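PDB 5CQF: L-lysine 6-monooxygenase from Pseudomonas syringae pv. tomato, which probably catalyses the FAD- and NADPH-dependent N6-hydroxylation of L-lysine, a step in siderophore biosynthesis. Local coordinates for residues F249-H263 against S403-L417. Residues are numbered along the deposited sequence; the frame is centred on the assembly and turned at random.
Sequences FPNRVFAPDHVDYFH and SHGISDSQSFSLMAL
Phe249 brings the CE2 corner of its ring against Ile406, whose CD1 lies 3.8 Å from Phe249 CE2, the two side chains crossing at about a right angle. Val253 CG2 rests on one face of that ring. Pro250 comes next, its CG 3.3 Å from Ser409 OG and its CB packed against Leu414 CD1, close to Ser411 at the N-cap of helix 412-428. Farther along, Phe254 reaches Leu417 CD1 with CE1, while Pro256 CD covers the middle of the Phe254 ring. Where helix 255-264 begins, Ala255 CB fits between two methyls, Ile406 CD1 and Leu414 CD2, and Leu414 CD2 also meets Pro256 CD. One turn on, Val259 CG2 closes to 3.5 Å on Ile406 CD1, which thereby sits in an apolar pocket lined by Phe249, Ala255, His258 and Val259. Phe262 has CG anti to its backbone N (chi1 -174°), which lays the ring flat under the turn leaving helix 401-404: Gly405 N stands over the ring centre, and Gly405 CA makes a CH-pi contact 3.6 Å from the Phe262 centroid. Positive phi and the nearness of the ring both suit a glycine at this turn. His263 adds the polar link, a nearly straight hydrogen bond (170°) of 3.0 Å between His263 NE2 and His404 ND1, with each nitrogen at the edge of the other ring and the planes inclined; either imidazole could donate. Around this core, Phe262 also packs on Arg270 and Leu274 of helix 267-280, and the His404 ring meets Tyr382. Helix 255-264 thus lies across the chain returning from strand 393-396 of the parallel sheet, its axis at 59° to the start of helix 412-428, which packs through Met415 on helix 23-37 of what is probably the FAD-binding Rossmann-type motif.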
loop_
_atom_site.group_PDB
_atom_site.type_symbol
_atom_site.label_atom_id
_atom_site.label_comp_id
_atom_site.label_asym_id
_atom_site.label_seq_id
_atom_site.Cartn_x
_atom_site.Cartn_y
_atom_site.Cartn_z
ATOM N N PHE A 249 -9.021 -6.001 17.845
ATOM C CA PHE A 249 -8.655 -7.400 18.064
ATOM C C PHE A 249 -9.265 -8.335 17.034
ATOM O O PHE A 249 -8.556 -9.113 16.430
ATOM C CB PHE A 249 -9.036 -7.814 19.488
ATOM C CG PHE A 249 -8.551 -9.181 19.893
ATOM C CD1 PHE A 249 -7.294 -9.341 20.471
ATOM C CD2 PHE A 249 -9.378 -10.302 19.772
ATOM C CE1 PHE A 249 -6.863 -10.590 20.891
ATOM C CE2 PHE A 249 -8.936 -11.555 20.191
ATOM C CZ PHE A 249 -7.680 -11.696 20.746
ATOM N N PRO A 250 -10.577 -8.229 16.797
ATOM C CA PRO A 250 -11.213 -9.162 15.860
ATOM C C PRO A 250 -10.716 -9.063 14.399
ATOM O O PRO A 250 -10.952 -9.984 13.602
ATOM C CB PRO A 250 -12.696 -8.780 15.927
ATOM C CG PRO A 250 -12.844 -7.964 17.167
ATOM C CD PRO A 250 -11.534 -7.247 17.341
ATOM N N ASN A 251 -10.024 -7.972 14.070
ATOM C CA ASN A 251 -9.378 -7.817 12.766
ATOM C C ASN A 251 -7.924 -8.270 12.707
ATOM O O ASN A 251 -7.335 -8.300 11.649
ATOM C CB ASN A 251 -9.540 -6.385 12.288
ATOM C CG ASN A 251 -11.005 -6.017 12.114
ATOM O OD1 ASN A 251 -11.811 -6.855 11.721
ATOM N ND2 ASN A 251 -11.360 -4.774 12.424
ATOM N N ARG A 252 -7.373 -8.669 13.838
ATOM C CA ARG A 252 -6.012 -9.188 13.896
ATOM C C ARG A 252 -5.977 -10.689 14.000
ATOM O O ARG A 252 -5.046 -11.299 13.507
ATOM C CB ARG A 252 -5.262 -8.600 15.096
ATOM C CG ARG A 252 -5.002 -7.113 14.957
ATOM C CD ARG A 252 -3.953 -6.810 13.880
ATOM N NE ARG A 252 -2.630 -7.301 14.283
ATOM C CZ ARG A 252 -1.822 -6.699 15.152
ATOM N NH1 ARG A 252 -2.166 -5.548 15.696
ATOM N NH2 ARG A 252 -0.658 -7.245 15.467
ATOM N N VAL A 253 -6.958 -11.278 14.678
ATOM C CA VAL A 253 -7.028 -12.721 14.870
ATOM C C VAL A 253 -8.454 -13.210 14.777
ATOM O O VAL A 253 -9.369 -12.413 14.901
ATOM C CB VAL A 253 -6.478 -13.152 16.244
ATOM C CG1 VAL A 253 -4.972 -12.957 16.282
ATOM C CG2 VAL A 253 -7.141 -12.393 17.378
ATOM N N PHE A 254 -8.626 -14.511 14.552
ATOM C CA PHE A 254 -9.955 -15.121 14.502
ATOM C C PHE A 254 -10.423 -15.250 15.935
ATOM O O PHE A 254 -10.002 -16.172 16.647
ATOM C CB PHE A 254 -9.922 -16.477 13.796
ATOM C CG PHE A 254 -11.274 -17.091 13.565
ATOM C CD1 PHE A 254 -12.231 -16.451 12.798
ATOM C CD2 PHE A 254 -11.587 -18.337 14.105
ATOM C CE1 PHE A 254 -13.471 -17.020 12.581
ATOM C CE2 PHE A 254 -12.828 -18.916 13.903
ATOM C CZ PHE A 254 -13.769 -18.263 13.131
ATOM N N ALA A 255 -11.257 -14.298 16.361
ATOM C CA ALA A 255 -11.724 -14.224 17.759
ATOM C C ALA A 255 -12.321 -15.512 18.319
ATOM O O ALA A 255 -12.000 -15.875 19.442
ATOM C CB ALA A 255 -12.729 -13.089 17.939
ATOM N N PRO A 256 -13.177 -16.219 17.554
ATOM C CA PRO A 256 -13.730 -17.444 18.142
ATOM C C PRO A 256 -12.712 -18.461 18.691
ATOM O O PRO A 256 -13.043 -19.151 19.654
ATOM C CB PRO A 256 -14.551 -18.054 17.001
ATOM C CG PRO A 256 -14.979 -16.849 16.243
ATOM C CD PRO A 256 -13.769 -15.942 16.241
ATOM N N ASP A 257 -11.520 -18.551 18.103
ATOM C CA ASP A 257 -10.475 -19.422 18.654
ATOM C C ASP A 257 -10.014 -18.971 20.040
ATOM O O ASP A 257 -9.670 -19.809 20.884
ATOM C CB ASP A 257 -9.253 -19.455 17.763
ATOM C CG ASP A 257 -9.490 -20.190 16.458
ATOM O OD1 ASP A 257 -10.563 -20.824 16.262
ATOM O OD2 ASP A 257 -8.559 -20.129 15.628
ATOM N N HIS A 258 -9.990 -17.653 20.247
ATOM C CA HIS A 258 -9.616 -17.063 21.530
ATOM C C HIS A 258 -10.769 -17.179 22.529
ATOM O O HIS A 258 -10.535 -17.431 23.696
ATOM C CB HIS A 258 -9.113 -15.625 21.339
ATOM C CG HIS A 258 -7.884 -15.569 20.479
ATOM N ND1 HIS A 258 -6.616 -15.376 20.992
ATOM C CD2 HIS A 258 -7.719 -15.779 19.147
ATOM C CE1 HIS A 258 -5.727 -15.462 20.017
ATOM N NE2 HIS A 258 -6.370 -15.698 18.887
ATOM N N VAL A 259 -12.005 -17.035 22.061
ATOM C CA VAL A 259 -13.159 -17.285 22.896
ATOM C C VAL A 259 -13.107 -18.764 23.311
ATOM O O VAL A 259 -13.282 -19.037 24.513
ATOM C CB VAL A 259 -14.475 -16.909 22.191
ATOM C CG1 VAL A 259 -15.697 -17.295 23.027
ATOM C CG2 VAL A 259 -14.497 -15.416 21.861
ATOM N N ASP A 260 -12.812 -19.696 22.377
ATOM C CA ASP A 260 -12.694 -21.161 22.745
ATOM C C ASP A 260 -11.680 -21.362 23.858
ATOM O O ASP A 260 -11.956 -22.006 24.862
ATOM C CB ASP A 260 -12.222 -22.063 21.594
ATOM C CG ASP A 260 -13.268 -22.238 20.472
ATOM O OD1 ASP A 260 -14.410 -21.771 20.605
ATOM O OD2 ASP A 260 -12.937 -22.867 19.438
ATOM N N TYR A 261 -10.477 -20.836 23.661
ATOM C CA TYR A 261 -9.423 -21.042 24.622
ATOM C C TYR A 261 -9.897 -20.527 25.980
ATOM O O TYR A 261 -9.773 -21.249 26.962
ATOM C CB TYR A 261 -8.118 -20.367 24.190
ATOM C CG TYR A 261 -7.021 -20.440 25.237
ATOM C CD1 TYR A 261 -6.272 -21.609 25.423
ATOM C CD2 TYR A 261 -6.718 -19.330 26.021
ATOM C CE1 TYR A 261 -5.266 -21.676 26.371
ATOM C CE2 TYR A 261 -5.714 -19.377 26.997
ATOM C CZ TYR A 261 -4.988 -20.544 27.176
ATOM O OH TYR A 261 -3.995 -20.545 28.146
ATOM N N PHE A 262 -10.472 -19.317 26.031
ATOM C CA PHE A 262 -10.958 -18.745 27.288
ATOM C C PHE A 262 -11.998 -19.638 27.975
ATOM O O PHE A 262 -11.913 -19.849 29.159
ATOM C CB PHE A 262 -11.527 -17.357 27.085
ATOM C CG PHE A 262 -11.897 -16.669 28.348
ATOM C CD1 PHE A 262 -10.943 -15.999 29.087
ATOM C CD2 PHE A 262 -13.198 -16.688 28.804
ATOM C CE1 PHE A 262 -11.279 -15.356 30.259
ATOM C CE2 PHE A 262 -13.556 -16.045 29.966
ATOM C CZ PHE A 262 -12.601 -15.360 30.689
ATOM N N HIS A 263 -12.941 -20.185 27.240
ATOM C CA HIS A 263 -13.878 -21.140 27.836
ATOM C C HIS A 263 -13.252 -22.439 28.334
ATOM O O HIS A 263 -13.739 -23.011 29.323
ATOM C CB HIS A 263 -15.071 -21.408 26.916
ATOM C CG HIS A 263 -16.044 -20.283 26.939
ATOM N ND1 HIS A 263 -17.035 -20.189 27.883
ATOM C CD2 HIS A 263 -16.085 -19.127 26.235
ATOM C CE1 HIS A 263 -17.697 -19.063 27.717
ATOM N NE2 HIS A 263 -17.139 -18.398 26.726
ATOM N N SER A 403 -16.958 -12.922 30.586
ATOM C CA SER A 403 -17.536 -14.195 30.151
ATOM C C SER A 403 -16.744 -14.843 29.020
ATOM O O SER A 403 -16.735 -16.059 28.899
ATOM C CB SER A 403 -18.982 -13.991 29.705
ATOM O OG SER A 403 -19.809 -13.628 30.792
ATOM N N HIS A 404 -16.120 -14.046 28.148
ATOM C CA HIS A 404 -15.542 -14.606 26.927
ATOM C C HIS A 404 -14.092 -14.238 26.666
ATOM O O HIS A 404 -13.533 -14.667 25.673
ATOM C CB HIS A 404 -16.398 -14.224 25.723
ATOM C CG HIS A 404 -17.844 -14.545 25.901
ATOM N ND1 HIS A 404 -18.330 -15.827 25.827
ATOM C CD2 HIS A 404 -18.912 -13.756 26.166
ATOM C CE1 HIS A 404 -19.635 -15.826 26.045
ATOM N NE2 HIS A 404 -20.020 -14.578 26.236
ATOM N N GLY A 405 -13.472 -13.459 27.549
ATOM C CA GLY A 405 -12.075 -13.091 27.370
ATOM C C GLY A 405 -11.795 -11.981 26.365
ATOM O O GLY A 405 -10.642 -11.566 26.206
ATOM N N ILE A 406 -12.842 -11.477 25.716
ATOM C CA ILE A 406 -12.712 -10.403 24.731
ATOM C C ILE A 406 -13.748 -9.296 24.938
ATOM O O ILE A 406 -14.917 -9.539 25.243
ATOM C CB ILE A 406 -12.881 -10.919 23.297
ATOM C CG1 ILE A 406 -11.840 -11.987 22.978
ATOM C CG2 ILE A 406 -12.723 -9.780 22.306
ATOM C CD1 ILE A 406 -12.173 -12.768 21.710
ATOM N N SER A 407 -13.283 -8.077 24.726
ATOM C CA SER A 407 -14.094 -6.868 24.810
ATOM C C SER A 407 -15.197 -6.920 23.745
ATOM O O SER A 407 -15.031 -7.570 22.716
ATOM C CB SER A 407 -13.158 -5.656 24.648
ATOM O OG SER A 407 -13.864 -4.490 24.321
ATOM N N ASP A 408 -16.341 -6.297 24.008
ATOM C CA ASP A 408 -17.435 -6.368 23.045
ATOM C C ASP A 408 -17.103 -5.519 21.826
ATOM O O ASP A 408 -16.550 -4.443 21.957
ATOM C CB ASP A 408 -18.786 -5.944 23.633
ATOM C CG ASP A 408 -19.973 -6.436 22.773
ATOM O OD1 ASP A 408 -19.775 -7.330 21.909
ATOM O OD2 ASP A 408 -21.105 -5.937 22.953
ATOM N N SER A 409 -17.423 -6.026 20.643
ATOM C CA SER A 409 -16.995 -5.409 19.377
ATOM C C SER A 409 -18.246 -5.231 18.563
ATOM O O SER A 409 -19.183 -6.010 18.696
ATOM C CB SER A 409 -16.047 -6.355 18.633
ATOM O OG SER A 409 -15.197 -5.676 17.739
ATOM N N GLN A 410 -18.280 -4.239 17.693
ATOM C CA GLN A 410 -19.321 -4.235 16.670
ATOM C C GLN A 410 -18.845 -4.933 15.384
ATOM O O GLN A 410 -19.183 -4.483 14.302
ATOM C CB GLN A 410 -19.829 -2.807 16.388
ATOM C CG GLN A 410 -20.569 -2.152 17.549
ATOM C CD GLN A 410 -21.809 -2.936 17.979
ATOM O OE1 GLN A 410 -22.823 -2.975 17.272
ATOM N NE2 GLN A 410 -21.721 -3.582 19.143
ATOM N N SER A 411 -18.087 -6.034 15.505
ATOM C CA SER A 411 -17.609 -6.816 14.348
ATOM C C SER A 411 -18.776 -7.527 13.664
ATOM O O SER A 411 -19.481 -8.342 14.254
ATOM C CB SER A 411 -16.573 -7.858 14.779
ATOM O OG SER A 411 -16.112 -8.625 13.676
ATOM N N PHE A 412 -18.977 -7.205 12.401
ATOM C CA PHE A 412 -20.104 -7.759 11.681
ATOM C C PHE A 412 -19.943 -9.259 11.526
ATOM O O PHE A 412 -20.900 -10.004 11.704
ATOM C CB PHE A 412 -20.232 -7.108 10.334
ATOM C CG PHE A 412 -20.848 -5.756 10.369
ATOM C CD1 PHE A 412 -21.030 -5.065 11.557
ATOM C CD2 PHE A 412 -21.246 -5.156 9.177
ATOM C CE1 PHE A 412 -21.623 -3.825 11.567
ATOM C CE2 PHE A 412 -21.842 -3.904 9.177
ATOM C CZ PHE A 412 -22.026 -3.237 10.380
ATOM N N SER A 413 -18.740 -9.710 11.222
ATOM C CA SER A 413 -18.540 -11.129 11.052
ATOM C C SER A 413 -18.830 -11.924 12.324
ATOM O O SER A 413 -19.420 -13.016 12.254
ATOM C CB SER A 413 -17.140 -11.426 10.535
ATOM O OG SER A 413 -16.126 -10.801 11.310
ATOM N N LEU A 414 -18.454 -11.390 13.484
ATOM C CA LEU A 414 -18.696 -12.094 14.740
ATOM C C LEU A 414 -20.191 -12.250 14.969
ATOM O O LEU A 414 -20.633 -13.311 15.395
ATOM C CB LEU A 414 -18.051 -11.356 15.923
ATOM C CG LEU A 414 -16.514 -11.367 15.885
ATOM C CD1 LEU A 414 -15.925 -10.647 17.112
ATOM C CD2 LEU A 414 -15.920 -12.770 15.756
HETATM N N MSE A 415 -20.950 -11.200 14.639
HETATM C CA MSE A 415 -22.394 -11.217 14.753
HETATM C C MSE A 415 -22.986 -12.273 13.905
HETATM O O MSE A 415 -23.939 -12.934 14.315
HETATM C CB MSE A 415 -23.020 -9.903 14.347
HETATM C CG MSE A 415 -22.875 -8.979 15.529
HETATM SE SE MSE A 415 -22.916 -7.173 14.809
HETATM C CE MSE A 415 -22.485 -6.477 16.618
ATOM N N ALA A 416 -22.429 -12.454 12.718
ATOM C CA ALA A 416 -22.947 -13.472 11.802
ATOM C C ALA A 416 -22.808 -14.829 12.401
ATOM O O ALA A 416 -23.706 -15.621 12.310
ATOM C CB ALA A 416 -22.227 -13.430 10.492
ATOM N N LEU A 417 -21.668 -15.094 13.017
ATOM C CA LEU A 417 -21.359 -16.424 13.580
ATOM C C LEU A 417 -22.165 -16.715 14.833
ATOM O O LEU A 417 -22.696 -17.815 14.992
ATOM C CB LEU A 417 -19.858 -16.556 13.849
ATOM C CG LEU A 417 -19.029 -16.522 12.528
ATOM C CD1 LEU A 417 -17.541 -16.439 12.777
ATOM C CD2 LEU A 417 -19.308 -17.760 11.702
#